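Long-range contacts in penicillin-binding protein 2 (Pbp2) (Helicobacter pylori, PDB 5LP5), which probably acts as a penicillin-binding transpeptidase of cell-shape-related peptidoglycan synthesis, captured here in complex with its partner MreC: residues D236-K241 with Y583-L588; K241-L246 with V576-K581; G252-M257 with L264-S269. One frame throughout, in Å; residues are numbered along the deposited sequence.

Interaction 1: D236-K241 with Y583-L588; sequences DKRLQK and YELGYL
Asp236 and Tyr587 make the polar link between the start of helix 237-246 and the C-terminal tail of the chain: the phenol OH of Tyr587 donates to OD2 of Asp236. The modelled separation of 2.4 Å is too short to be taken literally; as built, OD2 lies near the plane of the tyrosine ring, with the carboxylate turned 55° from it. Asp236 is also tied to its own segment. It is the N-cap of the helix, and a chi1 of -176°, which sets CG anti to the backbone N, lets OD1 accept the capping hydrogen bond from Arg238 N (2.9 Å). The same oxygen accepts from Arg238 NE on its syn lone pair, nearly in the guanidinium plane (3.1 Å), while Arg238 NH2 makes a salt bridge to Asp236 OD2 (2.7 Å) whose hydrogen bond is bent and weak. OD1 is thus held by two donors and OD2 shared between arginine and tyrosine, which should limit rotation of the carboxylate.

Van der Waals contacts flank this network. Leu585 forks against the arginine: its CD1 lies over one guanidinium face, offset toward the rim, and its CD2 comes 3.5 Å from Arg238 NH1. Leu239 reaches both residues of the tail, CD2 meeting Leu585 CD1 at 3.9 Å and CD1 approaching Tyr587 CE1 at 3.8 Å.

The backbone of the tail reverses in a Schellman motif, with Gly586 as the C-prime residue at positive phi; this ends helix 572-584 and directs Tyr587 back toward Asp236. Leu239 also packs on Lys581 and Leu582 of that helix, and both Leu239 and Tyr587 touch Leu265 of strand 264-270, so the contact lies where the two helices meet an outer strand of the sheet.

Interaction 2: K241-L246 with V576-K581; sequences KEADKL and VKMSNK
Glu242 and Lys581 run obliquely over one another between two nearly antiparallel helices; the axes of the segments 241-246 and 576-581 approach to 10.4 Å at an angle of 163°. Their aliphatic parts do the touching, Glu242 CG lying 4.0 Å from Lys581 CG. Two successive bends, at chi2 and chi3, fold the lysine back so that its CE comes within 3.7 Å of Glu242 OE1. The ammonium itself stops short of a salt bridge, with Lys581 NZ at 4.4 Å from Glu242 OE1, although the opposite charges probably still attract; NZ makes a long, weak ion pair with Glu584 instead. The other glutamate oxygen, OE2, looks onto CB of Lys577, which Glu242 crosses at about a right angle.

This pairing brings together the first and last helices of the transpeptidase fold, which lie side by side on one face of its central antiparallel sheet, as in other penicillin-binding proteins and serine beta-lactamases. Toward that sheet the contact becomes apolar. Met578, bent at chi2 and chi3, carries its CE methyl to the sheet-facing side of helix 237-246, 3.8 Å from Ala243 CB, and touches Ile254 and Val256 of strand 252-258. Leu246 crosses obliquely beside the stem of Lys577: Leu246 CD2 meets Lys577 CB at 3.7 Å, while the extended remainder of the lysine carries NZ away from helix 237-246.

Interaction 3: G252-M257 with L264-S269; sequences GAILVM and LLVAGS
Ile254 and Gly268 form a hydrogen-bonded antiparallel pair in which each backbone N-H serves the other's carbonyl. Gly268 N donates to Ile254 O at 2.9 Å, and Ile254 N returns a bond to Gly268 O at 3.1 Å. Two residues along, Val256 N reaches Val266 O only weakly (3.3 Å), whereas Val256 O accepts from Leu265 N at 3.0 Å. The register slips here: Leu265 and Val266 together face Val256 in a classic beta bulge.

The alternate residues of strand 252-258 turn their backbone groups to the other side, where Ala253, Leu255 and Met257 bond to Leu561, Thr559 and Ala557 of strand 556-562. Strand 264-270 is instead satisfied on its outer side by assorted groups: Ala267 N by Gln240 OE1, Leu264 O by Ser234 OG and Ser269 N by Glu272 OE2. Leu265 O takes the N-H of Asp236, and Leu264 bonds with the backbone of His460. The hydroxyl of Ser269 is engaged by Leu299 O and Arg301 N.

Side chains separate onto two faces. Val256 CG2 meets Val266 CG2 at 3.7 Å on the face covered by helices 237-246 and 572-584; on the other, Leu255 CD2 lies 3.8 Å from Ala267 CB, and Met257 CB sits 3.9 Å from Leu264 CD2, near Leu445 of helix 441-453. A beta hairpin of this kind, contributing an outer strand and its neighbour to a five-stranded antiparallel sheet between helical layers, is characteristic of the penicillin-binding transpeptidase and serine beta-lactamase fold.

Overall arrangement
Helix 237-246 comes first along the chain and takes part in interactions 1 and 2. Strands 252-258 and 264-270 follow directly and close the short hairpin of interaction 3. More than 300 residues later, helix 572-584 and the C-terminal tail return to the first helix, closing two long loops. None cross: the antiparallel run of the helices nests interaction 2 in interaction 1, and the hairpin lies between them along the chain, within both loops. Lys241 is common to the segments of interactions 1 and 2, whose centres are about 8 Å apart. Ala243 packs on Val266 and Ile254, so that the helix pair of interaction 2 lies on the hairpin of interaction 3, joining the terminal helices of the transpeptidase fold to one face of its sheet.

Interaction 1: D236-K241 with Y583-L588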
# COMPACT_ATOMS: atom_id res chain seq x y z
N ASP A 236 14.55 13.84 -8.97
CA ASP A 236 13.47 14.50 -9.68
C ASP A 236 12.99 13.57 -10.77
O ASP A 236 13.74 13.23 -11.66
CB ASP A 236 13.93 15.82 -10.28
CG ASP A 236 12.78 16.60 -10.96
OD1 ASP A 236 11.79 15.98 -11.42
OD2 ASP A 236 12.90 17.85 -11.07
N LYS A 237 11.74 13.19 -10.70
CA LYS A 237 11.14 12.21 -11.62
C LYS A 237 11.27 12.60 -13.10
O LYS A 237 11.40 11.74 -13.97
CB LYS A 237 9.67 12.01 -11.25
CG LYS A 237 8.89 11.11 -12.17
CD LYS A 237 7.41 11.13 -11.81
CE LYS A 237 6.62 10.39 -12.88
NZ LYS A 237 5.23 10.06 -12.49
N ARG A 238 11.23 13.90 -13.39
CA ARG A 238 11.36 14.36 -14.77
C ARG A 238 12.78 14.14 -15.26
O ARG A 238 13.01 13.59 -16.33
CB ARG A 238 10.98 15.82 -14.88
CG ARG A 238 9.50 16.09 -14.61
CD ARG A 238 9.23 17.55 -14.25
NE ARG A 238 9.90 17.91 -13.01
CZ ARG A 238 10.00 19.15 -12.53
NH1 ARG A 238 9.45 20.17 -13.18
NH2 ARG A 238 10.65 19.38 -11.40
N LEU A 239 13.74 14.57 -14.44
CA LEU A 239 15.15 14.41 -14.77
C LEU A 239 15.56 12.96 -14.98
O LEU A 239 16.39 12.68 -15.84
CB LEU A 239 16.02 15.03 -13.68
CG LEU A 239 15.97 16.55 -13.54
CD1 LEU A 239 16.89 16.99 -12.40
CD2 LEU A 239 16.36 17.25 -14.82
N GLN A 240 14.99 12.03 -14.20
CA GLN A 240 15.28 10.59 -14.39
C GLN A 240 14.66 10.05 -15.66
O GLN A 240 15.24 9.19 -16.32
CB GLN A 240 14.79 9.75 -13.21
CG GLN A 240 15.83 9.55 -12.10
CD GLN A 240 16.67 8.29 -12.21
OE1 GLN A 240 17.74 8.24 -11.63
NE2 GLN A 240 16.18 7.26 -12.90
N LYS A 241 13.48 10.54 -16.02
CA LYS A 241 12.89 10.09 -17.27
C LYS A 241 13.74 10.55 -18.45
O LYS A 241 13.87 9.81 -19.43
CB LYS A 241 11.44 10.55 -17.41
CG LYS A 241 10.49 9.70 -16.60
CD LYS A 241 9.04 9.97 -16.93
CE LYS A 241 8.16 9.14 -16.01
NZ LYS A 241 6.72 9.40 -16.25
N TYR A 583 17.99 23.40 -17.19
CA TYR A 583 17.74 24.78 -17.57
C TYR A 583 16.25 24.94 -17.83
O TYR A 583 15.60 25.81 -17.25
CB TYR A 583 18.51 25.08 -18.87
CG TYR A 583 18.44 26.50 -19.38
CD1 TYR A 583 19.14 27.51 -18.75
CD2 TYR A 583 17.72 26.82 -20.53
CE1 TYR A 583 19.08 28.81 -19.22
CE2 TYR A 583 17.66 28.11 -21.00
CZ TYR A 583 18.35 29.10 -20.34
OH TYR A 583 18.32 30.38 -20.82
N GLU A 584 15.74 24.10 -18.71
CA GLU A 584 14.33 24.01 -19.00
C GLU A 584 13.47 24.00 -17.73
O GLU A 584 12.39 24.61 -17.71
CB GLU A 584 14.07 22.74 -19.80
CG GLU A 584 12.71 22.64 -20.46
CD GLU A 584 12.56 21.36 -21.27
OE1 GLU A 584 13.57 20.82 -21.82
OE2 GLU A 584 11.40 20.88 -21.37
N LEU A 585 13.94 23.33 -16.68
CA LEU A 585 13.13 23.16 -15.46
C LEU A 585 13.53 24.11 -14.33
O LEU A 585 13.02 24.02 -13.21
CB LEU A 585 13.20 21.71 -14.98
CG LEU A 585 12.73 20.60 -15.93
CD1 LEU A 585 13.09 19.22 -15.35
CD2 LEU A 585 11.23 20.67 -16.21
N GLY A 586 14.43 25.04 -14.62
CA GLY A 586 14.69 26.16 -13.72
C GLY A 586 15.68 25.94 -12.60
O GLY A 586 15.81 26.78 -11.70
N TYR A 587 16.43 24.83 -12.66
CA TYR A 587 17.45 24.57 -11.63
C TYR A 587 18.61 25.58 -11.72
O TYR A 587 19.34 25.83 -10.74
CB TYR A 587 17.98 23.14 -11.76
CG TYR A 587 17.07 22.04 -11.22
CD1 TYR A 587 16.20 21.34 -12.06
CD2 TYR A 587 17.09 21.67 -9.89
CE1 TYR A 587 15.38 20.34 -11.59
CE2 TYR A 587 16.28 20.67 -9.41
CZ TYR A 587 15.42 20.00 -10.27
OH TYR A 587 14.59 19.00 -9.78
N LEU A 588 18.74 26.20 -12.90
CA LEU A 588 19.85 27.08 -13.23
C LEU A 588 19.45 28.55 -13.18
O LEU A 588 20.24 29.40 -12.79
CB LEU A 588 20.36 26.71 -14.62
CG LEU A 588 21.26 25.47 -14.57
CD1 LEU A 588 21.08 24.45 -15.68
CD2 LEU A 588 22.68 25.98 -14.54

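Interaction 2: K241-L246 with V576-K581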
# COMPACT_ATOMS: atom_id res chain seq x y z
N LYS A 241 13.48 10.54 -16.02
CA LYS A 241 12.89 10.09 -17.27
C LYS A 241 13.74 10.55 -18.45
O LYS A 241 13.87 9.81 -19.43
CB LYS A 241 11.44 10.55 -17.41
CG LYS A 241 10.49 9.70 -16.60
CD LYS A 241 9.04 9.97 -16.93
CE LYS A 241 8.16 9.14 -16.01
NZ LYS A 241 6.72 9.40 -16.25
N GLU A 242 14.33 11.74 -18.33
CA GLU A 242 15.27 12.23 -19.32
C GLU A 242 16.45 11.29 -19.39
O GLU A 242 16.84 10.85 -20.47
CB GLU A 242 15.76 13.65 -18.97
CG GLU A 242 16.78 14.24 -19.94
CD GLU A 242 16.31 14.25 -21.39
OE1 GLU A 242 15.10 14.12 -21.64
OE2 GLU A 242 17.15 14.37 -22.30
N ALA A 243 17.00 10.98 -18.22
CA ALA A 243 18.13 10.06 -18.10
C ALA A 243 17.84 8.73 -18.77
O ALA A 243 18.66 8.22 -19.51
CB ALA A 243 18.47 9.86 -16.64
N ASP A 244 16.67 8.17 -18.53
CA ASP A 244 16.28 6.91 -19.18
C ASP A 244 16.29 7.09 -20.70
O ASP A 244 16.88 6.30 -21.41
CB ASP A 244 14.92 6.41 -18.68
CG ASP A 244 15.01 5.67 -17.33
OD1 ASP A 244 15.93 5.92 -16.51
OD2 ASP A 244 14.13 4.83 -17.06
N LYS A 245 15.67 8.15 -21.18
CA LYS A 245 15.60 8.43 -22.63
C LYS A 245 16.99 8.48 -23.26
O LYS A 245 17.21 7.96 -24.33
CB LYS A 245 14.86 9.76 -22.86
CG LYS A 245 14.70 10.24 -24.29
CD LYS A 245 13.54 9.56 -25.01
CE LYS A 245 13.24 10.24 -26.35
NZ LYS A 245 12.42 9.41 -27.28
N LEU A 246 17.94 9.10 -22.58
CA LEU A 246 19.28 9.27 -23.13
C LEU A 246 20.01 7.95 -23.28
O LEU A 246 20.77 7.77 -24.23
CB LEU A 246 20.09 10.23 -22.26
CG LEU A 246 19.61 11.69 -22.19
CD1 LEU A 246 20.39 12.50 -21.15
CD2 LEU A 246 19.71 12.35 -23.56
N VAL A 576 24.90 17.69 -22.85
CA VAL A 576 24.12 18.90 -23.15
C VAL A 576 22.65 18.67 -22.87
O VAL A 576 22.00 19.51 -22.24
CB VAL A 576 24.28 19.42 -24.61
CG1 VAL A 576 25.68 19.98 -24.82
CG2 VAL A 576 23.96 18.34 -25.65
N LYS A 577 22.14 17.54 -23.32
CA LYS A 577 20.72 17.27 -23.22
C LYS A 577 20.25 17.27 -21.78
O LYS A 577 19.15 17.77 -21.50
CB LYS A 577 20.38 15.98 -23.93
CG LYS A 577 20.44 16.20 -25.42
CD LYS A 577 20.17 14.95 -26.23
CE LYS A 577 20.45 15.24 -27.70
NZ LYS A 577 20.08 14.05 -28.48
N MET A 578 21.07 16.73 -20.88
CA MET A 578 20.77 16.75 -19.45
C MET A 578 20.91 18.16 -18.86
O MET A 578 20.04 18.60 -18.10
CB MET A 578 21.65 15.77 -18.69
CG MET A 578 21.33 15.62 -17.22
SD MET A 578 19.63 15.13 -16.93
CE MET A 578 19.79 13.35 -17.08
N SER A 579 21.99 18.87 -19.21
CA SER A 579 22.23 20.24 -18.70
C SER A 579 21.15 21.24 -19.17
O SER A 579 20.84 22.21 -18.46
CB SER A 579 23.62 20.74 -19.09
OG SER A 579 23.67 21.06 -20.46
N ASN A 580 20.60 20.99 -20.36
CA ASN A 580 19.48 21.75 -20.91
C ASN A 580 18.15 21.46 -20.20
O ASN A 580 17.34 22.37 -19.99
CB ASN A 580 19.30 21.45 -22.40
CG ASN A 580 20.28 22.21 -23.28
OD1 ASN A 580 21.06 23.04 -22.81
ND2 ASN A 580 20.22 21.94 -24.57
N LYS A 581 17.92 20.20 -19.87
CA LYS A 581 16.75 19.79 -19.10
C LYS A 581 16.71 20.48 -17.71
O LYS A 581 15.65 20.84 -17.22
CB LYS A 581 16.72 18.26 -18.96
CG LYS A 581 15.52 17.66 -18.22
CD LYS A 581 14.19 17.98 -18.87
CE LYS A 581 14.04 17.34 -20.24
NZ LYS A 581 12.67 17.65 -20.76

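Interaction 3: G252-M257 with L264-S269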
# COMPACT_ATOMS: atom_id res chain seq x y z
N GLY A 252 25.19 1.51 -19.20
CA GLY A 252 26.10 2.41 -18.48
C GLY A 252 25.41 2.99 -17.28
O GLY A 252 24.62 2.31 -16.63
N ALA A 253 25.72 4.25 -16.98
CA ALA A 253 25.21 4.90 -15.78
C ALA A 253 25.33 6.41 -15.86
O ALA A 253 26.27 6.93 -16.48
CB ALA A 253 25.94 4.40 -14.56
N ILE A 254 24.39 7.10 -15.21
CA ILE A 254 24.37 8.56 -15.22
C ILE A 254 23.93 9.19 -13.89
O ILE A 254 23.04 8.68 -13.22
CB ILE A 254 23.50 9.10 -16.36
CG1 ILE A 254 23.54 10.63 -16.37
CG2 ILE A 254 22.07 8.60 -16.25
CD1 ILE A 254 23.06 11.20 -17.68
N LEU A 255 24.58 10.29 -13.52
CA LEU A 255 24.44 10.87 -12.20
C LEU A 255 24.42 12.36 -12.27
O LEU A 255 25.26 12.96 -12.90
CB LEU A 255 25.63 10.48 -11.32
CG LEU A 255 25.71 9.04 -10.82
CD1 LEU A 255 27.10 8.76 -10.28
CD2 LEU A 255 24.65 8.83 -9.74
N VAL A 256 23.43 12.96 -11.61
CA VAL A 256 23.39 14.40 -11.42
C VAL A 256 23.43 14.66 -9.93
O VAL A 256 22.73 13.96 -9.18
CB VAL A 256 22.12 15.02 -12.01
CG1 VAL A 256 22.05 16.50 -11.67
CG2 VAL A 256 22.08 14.83 -13.52
N MET A 257 24.21 15.64 -9.51
CA MET A 257 24.34 15.91 -8.08
C MET A 257 24.49 17.37 -7.72
O MET A 257 25.33 18.07 -8.24
CB MET A 257 25.53 15.16 -7.52
CG MET A 257 25.70 15.36 -6.02
SD MET A 257 27.12 14.51 -5.30
CE MET A 257 28.50 15.37 -6.03
N LEU A 264 21.40 13.62 -4.81
CA LEU A 264 21.35 13.02 -6.13
C LEU A 264 19.98 13.28 -6.77
O LEU A 264 18.94 12.85 -6.27
CB LEU A 264 21.64 11.53 -6.05
CG LEU A 264 23.04 11.22 -5.53
CD1 LEU A 264 23.16 9.75 -5.19
CD2 LEU A 264 24.12 11.63 -6.53
N LEU A 265 19.98 14.00 -7.88
CA LEU A 265 18.78 14.27 -8.62
C LEU A 265 18.56 13.19 -9.67
O LEU A 265 17.43 12.89 -10.01
CB LEU A 265 18.86 15.65 -9.28
CG LEU A 265 19.10 16.87 -8.37
CD1 LEU A 265 19.25 18.17 -9.17
CD2 LEU A 265 17.99 17.03 -7.35
N VAL A 266 19.63 12.62 -10.19
CA VAL A 266 19.56 11.46 -11.07
C VAL A 266 20.54 10.38 -10.61
O VAL A 266 21.58 10.69 -10.04
CB VAL A 266 19.90 11.84 -12.52
CG1 VAL A 266 19.83 10.64 -13.43
CG2 VAL A 266 18.95 12.93 -13.00
N ALA A 267 20.17 9.13 -10.85
CA ALA A 267 21.02 7.96 -10.66
C ALA A 267 20.45 6.82 -11.53
O ALA A 267 19.59 6.03 -11.10
CB ALA A 267 21.09 7.55 -9.21
N GLY A 268 20.91 6.77 -12.77
CA GLY A 268 20.49 5.73 -13.67
C GLY A 268 21.52 4.65 -13.82
O GLY A 268 22.70 4.93 -13.87
N SER A 269 21.06 3.40 -13.90
CA SER A 269 21.92 2.27 -14.23
C SER A 269 21.24 1.44 -15.29
O SER A 269 20.12 1.00 -15.08
CB SER A 269 22.22 1.41 -13.00
OG SER A 269 22.80 0.15 -13.39